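Side-chain contacts in putative oxidoreductase molybdopterin-binding subunit (Sulfolobus tokodaii, PDB 4ZOH), which binds a pterin cytosine dinucleotide cofactor and probably serves as the catalytic subunit of an enzyme of the xanthine dehydrogenase and aldehyde oxidase type: residues G63-F66 with P67-K71; N365-T369 with L370-N374; A447-F450 with A451-A454; G609-V612 with Q613-Q617. One frame throughout, in Å; residues are numbered along the deposited sequence.

Contact 1: residues G63-F66 with P67-K71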
loop_
_atom_site.group_PDB
_atom_site.type_symbol
_atom_site.label_atom_id
_atom_site.label_comp_id
_atom_site.label_asym_id
_atom_site.label_seq_id
_atom_site.Cartn_x
_atom_site.Cartn_y
_atom_site.Cartn_z
ATOM N N GLY A 63 12.032 20.835 -25.644
ATOM C CA GLY A 63 12.666 22.138 -25.780
ATOM C C GLY A 63 13.778 22.346 -24.788
ATOM O O GLY A 63 14.408 23.391 -24.811
ATOM N N LYS A 64 14.033 21.359 -23.911
ATOM C CA LYS A 64 15.142 21.446 -22.947
ATOM C C LYS A 64 15.949 20.161 -22.887
ATOM O O LYS A 64 15.531 19.101 -23.372
ATOM C CB LYS A 64 14.627 21.884 -21.593
ATOM C CG LYS A 64 13.939 23.229 -21.697
ATOM C CD LYS A 64 13.030 23.483 -20.536
ATOM C CE LYS A 64 13.576 24.632 -19.711
ATOM N NZ LYS A 64 12.528 25.070 -18.742
ATOM N N ASP A 65 17.151 20.260 -22.380
ATOM C CA ASP A 65 17.983 19.071 -22.289
ATOM C C ASP A 65 18.091 18.602 -20.798
ATOM O O ASP A 65 18.915 17.760 -20.494
ATOM C CB ASP A 65 19.393 19.355 -22.845
ATOM C CG ASP A 65 19.503 19.233 -24.397
ATOM O OD1 ASP A 65 19.074 18.207 -24.975
ATOM O OD2 ASP A 65 20.119 20.173 -24.998
ATOM N N PHE A 66 17.303 19.186 -19.894
ATOM C CA PHE A 66 17.301 18.885 -18.419
ATOM C C PHE A 66 15.851 19.054 -18.008
ATOM O O PHE A 66 15.216 20.010 -18.492
ATOM C CB PHE A 66 18.224 19.846 -17.635
ATOM C CG PHE A 66 19.697 19.690 -18.010
ATOM C CD1 PHE A 66 20.525 18.700 -17.377
ATOM C CD2 PHE A 66 20.274 20.492 -19.051
ATOM C CE1 PHE A 66 21.856 18.526 -17.782
ATOM C CE2 PHE A 66 21.617 20.313 -19.455
ATOM C CZ PHE A 66 22.411 19.327 -18.828
ATOM N N PRO A 67 15.313 18.166 -17.135
ATOM C CA PRO A 67 16.072 17.052 -16.474
ATOM C C PRO A 67 16.534 15.926 -17.377
ATOM O O PRO A 67 17.601 15.298 -17.107
ATOM C CB PRO A 67 15.060 16.477 -15.459
ATOM C CG PRO A 67 13.715 17.071 -15.821
ATOM C CD PRO A 67 14.048 18.438 -16.450
ATOM N N ILE A 68 15.754 15.622 -18.418
ATOM C CA ILE A 68 16.121 14.514 -19.338
ATOM C C ILE A 68 16.717 15.120 -20.645
ATOM O O ILE A 68 16.198 16.125 -21.121
ATOM C CB ILE A 68 14.940 13.603 -19.652
ATOM C CG1 ILE A 68 14.239 13.100 -18.355
ATOM C CG2 ILE A 68 15.387 12.397 -20.544
ATOM C CD1 ILE A 68 15.098 12.134 -17.428
ATOM N N ALA A 69 17.800 14.546 -21.199
ATOM C CA ALA A 69 18.373 15.105 -22.407
ATOM C C ALA A 69 17.437 14.727 -23.528
ATOM O O ALA A 69 16.932 13.564 -23.561
ATOM C CB ALA A 69 19.738 14.570 -22.676
ATOM N N THR A 70 17.202 15.712 -24.419
ATOM C CA THR A 70 16.363 15.549 -25.672
ATOM C C THR A 70 17.171 15.572 -26.966
ATOM O O THR A 70 17.119 14.614 -27.711
ATOM C CB THR A 70 15.284 16.621 -25.772
ATOM O OG1 THR A 70 15.910 17.887 -25.626
ATOM C CG2 THR A 70 14.273 16.483 -24.670
ATOM N N LYS A 71 17.957 16.636 -27.200
ATOM C CA LYS A 71 18.925 16.729 -28.358
ATOM C C LYS A 71 20.384 16.491 -28.022
ATOM O O LYS A 71 21.180 16.059 -28.900
ATOM C CB LYS A 71 18.932 18.115 -28.988
ATOM C CG LYS A 71 17.777 19.015 -28.671
ATOM C CD LYS A 71 16.717 18.893 -29.732
ATOM C CE LYS A 71 15.888 20.170 -29.727
ATOM N NZ LYS A 71 14.567 19.812 -30.299
HETATM O O HOH W 1 13.578 19.032 -27.202
#
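D65 offers one carboxylate oxygen, OD1, to the backbone amides of T70 and K71. The bond from K71 N to D65 OD1, 2.9 Å long, arrives nearly in line with the C-O bond. T70 N comes to the same oxygen from 3.2 Å, on the anti lone pair, and the amide of E72 is a third donor. With CG anti to its own carbonyl carbon (chi1 -83°), D65 can reach residues five to seven places ahead, while its OD2 is bonded to H122. So many donors would probably favour the charged carboxylate.

A second bond ties the two arms of the loop: T70 OG1 donates to K64 O at 2.6 Å, approaching from above the carbonyl plane. Water 1 accepts from G63 N at 2.8 Å and, weakly, from K71 NZ.

Inside the turn the backbone doubles back through the cis peptide between F66 and P67, and A69 CA lies 3.3 Å from D65 O in a CA-H...O contact. This is a local reversal, part of the a/b hammerhead region, set between strands 54-56 and 72-73. P67 and I68 rest on helix 223-235, I68 and A69 meet strand 79-85, and the F66 ring packs on the loop residues T74 and Q78.

Contact 2: residues N365-T369 with L370-N374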
loop_
_atom_site.group_PDB
_atom_site.type_symbol
_atom_site.label_atom_id
_atom_site.label_comp_id
_atom_site.label_asym_id
_atom_site.label_seq_id
_atom_site.Cartn_x
_atom_site.Cartn_y
_atom_site.Cartn_z
ATOM N N ASN A 365 48.480 29.420 16.834
ATOM C CA ASN A 365 47.622 30.172 15.911
ATOM C C ASN A 365 46.168 30.260 16.224
ATOM O O ASN A 365 45.465 31.053 15.627
ATOM C CB ASN A 365 47.830 29.658 14.520
ATOM C CG ASN A 365 49.226 29.956 14.006
ATOM O OD1 ASN A 365 49.532 31.096 13.675
ATOM N ND2 ASN A 365 50.050 28.942 13.889
ATOM N N ALA A 366 45.718 29.464 17.180
ATOM C CA ALA A 366 44.328 29.368 17.575
ATOM C C ALA A 366 43.709 30.683 18.053
ATOM O O ALA A 366 44.278 31.369 18.916
ATOM C CB ALA A 366 44.208 28.320 18.708
ATOM N N ILE A 367 42.537 31.025 17.512
ATOM C CA ILE A 367 41.651 31.994 18.133
ATOM C C ILE A 367 41.606 31.797 19.679
ATOM O O ILE A 367 41.635 30.654 20.174
ATOM C CB ILE A 367 40.237 31.872 17.511
ATOM C CG1 ILE A 367 40.281 32.419 16.096
ATOM C CG2 ILE A 367 39.178 32.672 18.275
ATOM C CD1 ILE A 367 39.268 31.723 15.197
ATOM N N ASP A 368 41.519 32.900 20.424
ATOM C CA ASP A 368 41.472 32.835 21.896
ATOM C C ASP A 368 40.036 32.608 22.339
ATOM O O ASP A 368 39.646 31.459 22.628
ATOM C CB ASP A 368 42.109 34.080 22.507
ATOM C CG ASP A 368 43.395 34.479 21.771
ATOM O OD1 ASP A 368 43.460 35.607 21.242
ATOM O OD2 ASP A 368 44.328 33.651 21.651
ATOM N N THR A 369 39.230 33.667 22.318
ATOM C CA THR A 369 37.817 33.515 22.680
ATOM C C THR A 369 36.794 33.745 21.544
ATOM O O THR A 369 37.060 34.392 20.507
ATOM C CB THR A 369 37.427 34.363 23.918
ATOM O OG1 THR A 369 37.616 35.754 23.623
ATOM C CG2 THR A 369 38.237 33.929 25.179
ATOM N N LEU A 370 35.628 33.163 21.772
ATOM C CA LEU A 370 34.494 33.232 20.886
ATOM C C LEU A 370 33.495 34.135 21.595
ATOM O O LEU A 370 33.473 34.111 22.814
ATOM C CB LEU A 370 33.975 31.806 20.591
ATOM C CG LEU A 370 34.956 30.906 19.843
ATOM C CD1 LEU A 370 34.185 29.738 19.275
ATOM C CD2 LEU A 370 35.637 31.585 18.661
ATOM N N PRO A 371 32.697 34.958 20.894
ATOM C CA PRO A 371 32.542 35.019 19.425
ATOM C C PRO A 371 33.750 35.564 18.714
ATOM O O PRO A 371 34.450 36.377 19.283
ATOM C CB PRO A 371 31.418 36.031 19.228
ATOM C CG PRO A 371 30.775 36.218 20.543
ATOM C CD PRO A 371 31.769 35.835 21.604
ATOM N N TYR A 372 33.962 35.156 17.470
ATOM C CA TYR A 372 35.004 35.688 16.634
ATOM C C TYR A 372 34.508 35.657 15.199
ATOM O O TYR A 372 33.907 34.652 14.773
ATOM C CB TYR A 372 36.178 34.754 16.710
ATOM C CG TYR A 372 37.461 35.203 16.039
ATOM C CD1 TYR A 372 38.410 36.021 16.746
ATOM C CD2 TYR A 372 37.765 34.796 14.727
ATOM C CE1 TYR A 372 39.639 36.379 16.147
ATOM C CE2 TYR A 372 38.968 35.149 14.119
ATOM C CZ TYR A 372 39.914 35.922 14.853
ATOM O OH TYR A 372 41.096 36.246 14.280
ATOM N N THR A 373 34.753 36.725 14.447
ATOM C CA THR A 373 34.453 36.688 13.009
ATOM C C THR A 373 35.698 36.416 12.177
ATOM O O THR A 373 36.646 37.195 12.197
ATOM C CB THR A 373 33.783 37.957 12.536
ATOM O OG1 THR A 373 32.633 38.169 13.337
ATOM C CG2 THR A 373 33.346 37.858 11.090
ATOM N N ASN A 374 35.702 35.312 11.437
ATOM C CA ASN A 374 36.838 35.008 10.561
ATOM C C ASN A 374 36.968 36.051 9.421
ATOM O O ASN A 374 36.094 36.900 9.216
ATOM C CB ASN A 374 36.862 33.508 10.102
ATOM C CG ASN A 374 36.091 33.201 8.767
ATOM O OD1 ASN A 374 35.563 34.073 8.083
ATOM N ND2 ASN A 374 36.010 31.900 8.426
#
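I367 lies flat over the ring of Y372, and this pair is the packed heart of an open chain reversal that leads from helix 358-365 into the short strand 372-373, half of a two-stranded antiparallel sheet with 379-380. The contact is a CH-pi interaction: I367 CG1 stands 3.6 Å from the centroid of the Y372 ring, only 11° off its normal. I367 CD1, at the end of the same branch, comes to 3.5 Å from Y372 CD2, and the other branch, CG2, lies toward the CG side of the ring. Y372 places its ring there because CG is anti to the backbone N (chi1 -173°), which throws it back across the mouth of the reversal. L370 adds a smaller apolar touch, its CD2 meeting I367 CG2 at 3.7 Å, with the two side chains crossing at about a right angle. Y380 of the partner strand packs on both I367 and L370.

The outer side is quite different. D368 is exposed and poorly ordered, with a weak, long ion pair to K310, and T369 and P371 are exposed at the bend. Across the bend the joining is apolar, with a cis peptide before P371, while backbone bonds of I367 to I308 and of Y372 to Y380 tie the loop to its surroundings. With an alanine at Y372, I367 is likely to lose the aromatic face beneath CG1 and a gap to open beside it. At the bend itself, T369 O sits 3.9 Å from Y372 CB.

Contact 3: residues A447-F450 with A451-A454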
loop_
_atom_site.group_PDB
_atom_site.type_symbol
_atom_site.label_atom_id
_atom_site.label_comp_id
_atom_site.label_asym_id
_atom_site.label_seq_id
_atom_site.Cartn_x
_atom_site.Cartn_y
_atom_site.Cartn_z
ATOM N N ALA A 447 14.285 11.384 15.815
ATOM C CA ALA A 447 12.952 11.173 16.375
ATOM C C ALA A 447 13.094 10.818 17.901
ATOM O O ALA A 447 12.288 11.255 18.720
ATOM C CB ALA A 447 12.180 10.094 15.611
ATOM N N THR A 448 14.090 10.005 18.250
ATOM C CA THR A 448 14.365 9.688 19.679
ATOM C C THR A 448 14.696 10.998 20.408
ATOM O O THR A 448 14.137 11.262 21.452
ATOM C CB THR A 448 15.541 8.715 19.812
ATOM O OG1 THR A 448 15.116 7.443 19.337
ATOM C CG2 THR A 448 15.953 8.580 21.262
ATOM N N ALA A 449 15.555 11.829 19.826
ATOM C CA ALA A 449 15.872 13.115 20.435
ATOM C C ALA A 449 14.634 13.978 20.575
ATOM O O ALA A 449 14.421 14.671 21.631
ATOM C CB ALA A 449 17.026 13.791 19.692
ATOM N N PHE A 450 13.710 13.845 19.607
ATOM C CA PHE A 450 12.510 14.679 19.672
ATOM C C PHE A 450 11.613 14.215 20.807
ATOM O O PHE A 450 10.946 15.014 21.500
ATOM C CB PHE A 450 11.777 14.750 18.306
ATOM C CG PHE A 450 12.560 15.466 17.246
ATOM C CD1 PHE A 450 13.530 16.447 17.585
ATOM C CD2 PHE A 450 12.341 15.209 15.914
ATOM C CE1 PHE A 450 14.268 17.122 16.592
ATOM C CE2 PHE A 450 13.049 15.908 14.916
ATOM C CZ PHE A 450 14.006 16.849 15.253
ATOM N N ALA A 451 11.552 12.902 20.958
ATOM C CA ALA A 451 10.725 12.298 21.986
ATOM C C ALA A 451 11.311 12.695 23.403
ATOM O O ALA A 451 10.556 13.088 24.264
ATOM C CB ALA A 451 10.678 10.788 21.797
ATOM N N GLN A 452 12.625 12.646 23.573
ATOM C CA GLN A 452 13.323 13.142 24.818
ATOM C C GLN A 452 12.980 14.618 25.146
ATOM O O GLN A 452 12.599 14.954 26.304
ATOM C CB GLN A 452 14.859 13.045 24.654
ATOM C CG GLN A 452 15.383 11.653 24.397
ATOM C CD GLN A 452 16.867 11.656 24.024
ATOM O OE1 GLN A 452 17.216 11.356 22.887
ATOM N NE2 GLN A 452 17.762 11.981 25.015
ATOM N N ILE A 453 13.078 15.490 24.133
ATOM C CA ILE A 453 12.674 16.914 24.262
ATOM C C ILE A 453 11.203 17.079 24.676
ATOM O O ILE A 453 10.918 17.751 25.676
ATOM C CB ILE A 453 13.019 17.748 23.014
ATOM C CG1 ILE A 453 14.533 17.850 22.862
ATOM C CG2 ILE A 453 12.415 19.150 23.063
ATOM C CD1 ILE A 453 14.965 18.275 21.435
ATOM N N ALA A 454 10.273 16.460 23.942
ATOM C CA ALA A 454 8.871 16.687 24.204
ATOM C C ALA A 454 8.476 16.075 25.565
ATOM O O ALA A 454 7.656 16.636 26.258
ATOM C CB ALA A 454 7.967 16.132 23.093
#
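A451 N bonds to A447 O at 2.9 Å, in the i to i+4 pattern of the alpha-helix 446-458, which belongs to a beta-alpha-beta unit and joins strands 433-437 and 465-468. The methyl of A451 rests between the carbonyl oxygens of A447 and T448.

Q452 comes next. Its N bonds to T448 O almost straight, at 172°, while the side chain, CG anti to the carbonyl carbon (chi1 -60°) and extended beyond it, runs back along the preceding turn. Its CG lies 3.2 Å from T448 O, and its OE1 meets the methyl CG2 of T448 at 3.5 Å and A449 CA at 3.3 Å. The amide is fixed from outside this turn: OE1 accepts from N599, and NE2 donates to the backbone of Y2 and, weakly, of I598. A leucine at Q452 would probably leave N599 and the carbonyl of Y2 without their amide partner in a buried setting. Close by, the methyl of A449 touches the pterin cytosine dinucleotide.

I453 bonds through N to A449 O, and A454 N repeats the pattern with F450 O. On the packing side I453 and A454 meet L495 and S498 of helix 486-512, A451 faces V467 of strand 465-468, and F450 packs against L435 and T437 of strand 433-437. Within the helix, I453 CD1 approaches the rim of the F450 ring near the ring plane, 4.5 Å from F450 CD1.

Contact 4: residues G609-V612 with Q613-Q617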
loop_
_atom_site.group_PDB
_atom_site.type_symbol
_atom_site.label_atom_id
_atom_site.label_comp_id
_atom_site.label_asym_id
_atom_site.label_seq_id
_atom_site.Cartn_x
_atom_site.Cartn_y
_atom_site.Cartn_z
ATOM N N GLY A 609 30.156 7.392 12.554
ATOM C CA GLY A 609 29.828 7.225 11.117
ATOM C C GLY A 609 30.582 8.216 10.197
ATOM O O GLY A 609 31.143 7.817 9.172
ATOM N N GLY A 610 30.599 9.498 10.587
ATOM C CA GLY A 610 31.339 10.521 9.818
ATOM C C GLY A 610 32.819 10.317 9.766
ATOM O O GLY A 610 33.444 10.375 8.685
ATOM N N ILE A 611 33.392 10.012 10.935
ATOM C CA ILE A 611 34.810 9.674 11.028
ATOM C C ILE A 611 35.234 8.603 10.056
ATOM O O ILE A 611 36.300 8.731 9.398
ATOM C CB ILE A 611 35.239 9.303 12.499
ATOM C CG1 ILE A 611 35.310 10.570 13.378
ATOM C CG2 ILE A 611 36.634 8.703 12.550
ATOM C CD1 ILE A 611 35.167 10.280 14.909
ATOM N N VAL A 612 34.439 7.537 9.945
ATOM C CA VAL A 612 34.832 6.451 9.056
ATOM C C VAL A 612 34.700 6.848 7.584
ATOM O O VAL A 612 35.499 6.427 6.755
ATOM C CB VAL A 612 34.021 5.135 9.366
ATOM C CG1 VAL A 612 34.174 4.095 8.266
ATOM C CG2 VAL A 612 34.478 4.505 10.723
ATOM N N GLN A 613 33.662 7.629 7.247
ATOM C CA GLN A 613 33.617 8.228 5.862
ATOM C C GLN A 613 34.858 9.122 5.561
ATOM O O GLN A 613 35.535 8.937 4.562
ATOM C CB GLN A 613 32.271 8.957 5.635
ATOM C CG GLN A 613 31.220 7.924 5.251
ATOM C CD GLN A 613 29.849 8.547 5.287
ATOM O OE1 GLN A 613 29.579 9.417 6.115
ATOM N NE2 GLN A 613 28.980 8.138 4.359
ATOM N N GLY A 614 35.187 10.008 6.504
ATOM C CA GLY A 614 36.366 10.913 6.334
ATOM C C GLY A 614 37.658 10.108 6.189
ATOM O O GLY A 614 38.479 10.420 5.328
ATOM N N MET A 615 37.802 9.011 6.971
ATOM C CA MET A 615 39.006 8.148 6.875
ATOM C C MET A 615 39.047 7.437 5.537
ATOM O O MET A 615 40.116 7.252 4.920
ATOM C CB MET A 615 38.964 7.132 8.027
ATOM C CG MET A 615 39.938 5.982 7.840
ATOM S SD MET A 615 39.851 4.672 9.105
ATOM C CE MET A 615 39.145 5.675 10.406
ATOM N N ALA A 616 37.875 6.954 5.112
ATOM C CA ALA A 616 37.757 6.207 3.839
ATOM C C ALA A 616 38.138 7.148 2.614
ATOM O O ALA A 616 38.728 6.679 1.619
ATOM C CB ALA A 616 36.324 5.722 3.662
ATOM N N GLN A 617 37.741 8.422 2.692
ATOM C CA GLN A 617 38.144 9.408 1.644
ATOM C C GLN A 617 39.702 9.528 1.586
ATOM O O GLN A 617 40.315 9.417 0.467
ATOM C CB GLN A 617 37.520 10.807 1.911
ATOM C CG GLN A 617 37.933 11.799 0.788
ATOM C CD GLN A 617 37.352 13.186 0.795
ATOM O OE1 GLN A 617 36.676 13.665 1.744
ATOM N NE2 GLN A 617 37.651 13.895 -0.298
#
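G614 N gives the shortest bond here, 2.8 Å to G610 O, an almost straight link with the hydrogen angle at 170°. Around it the same i to i+4 pattern of helix 600-619 continues, with Q613 N on G609 O at a longer 3.2 Å, M615 N on I611 O and A616 N on V612 O.

Side chains add little to each other. M615 CB lies 3.4 Å from I611 O. From there CG, anti to the backbone N (chi1 165°), carries the thioether on toward I611, where the methyl CE only grazes I611 CG2 at 4.5 Å. Both belong to an apolar flank that lies on strand 583-593 and helix 673-688. Q613 points the other way: its chain passes G609 O, and OE1 accepts from R332. The Q613 side chain lies about 6 Å from the bound pterin cytosine dinucleotide, and another protein chain packs on V612 and on Q613.

G614 O accepts from T679 OG1 of helix 673-688, and the Q617 amide bonds N157 and R256. The chemistry therefore implies a buried helix held by its own backbone, with the polar ends of Q613 and Q617 spent on partners beyond it.

How the contacts relate
Contacts 3 and 4 are wholly buried helical turns of the same molybdopterin cofactor-binding region, their centres 27 Å apart, and each approaches the pterin cytosine dinucleotide: contact 3 touches it through A449, while the Q613 side chain of contact 4 is about 6 Å from it. In both, main-chain bonds do the joining and the polar side chains look outward. Contacts 1 and 2 are irregular chain reversals, each with a cis proline, on opposite sides of the chain's centre. Contact 1, partly buried, relies on a carboxylate gathering amides; contact 2, at the surface, relies on an aliphatic side chain over an aromatic face. Here the helical turns are joined by main-chain bonds, and the two loops by side chains.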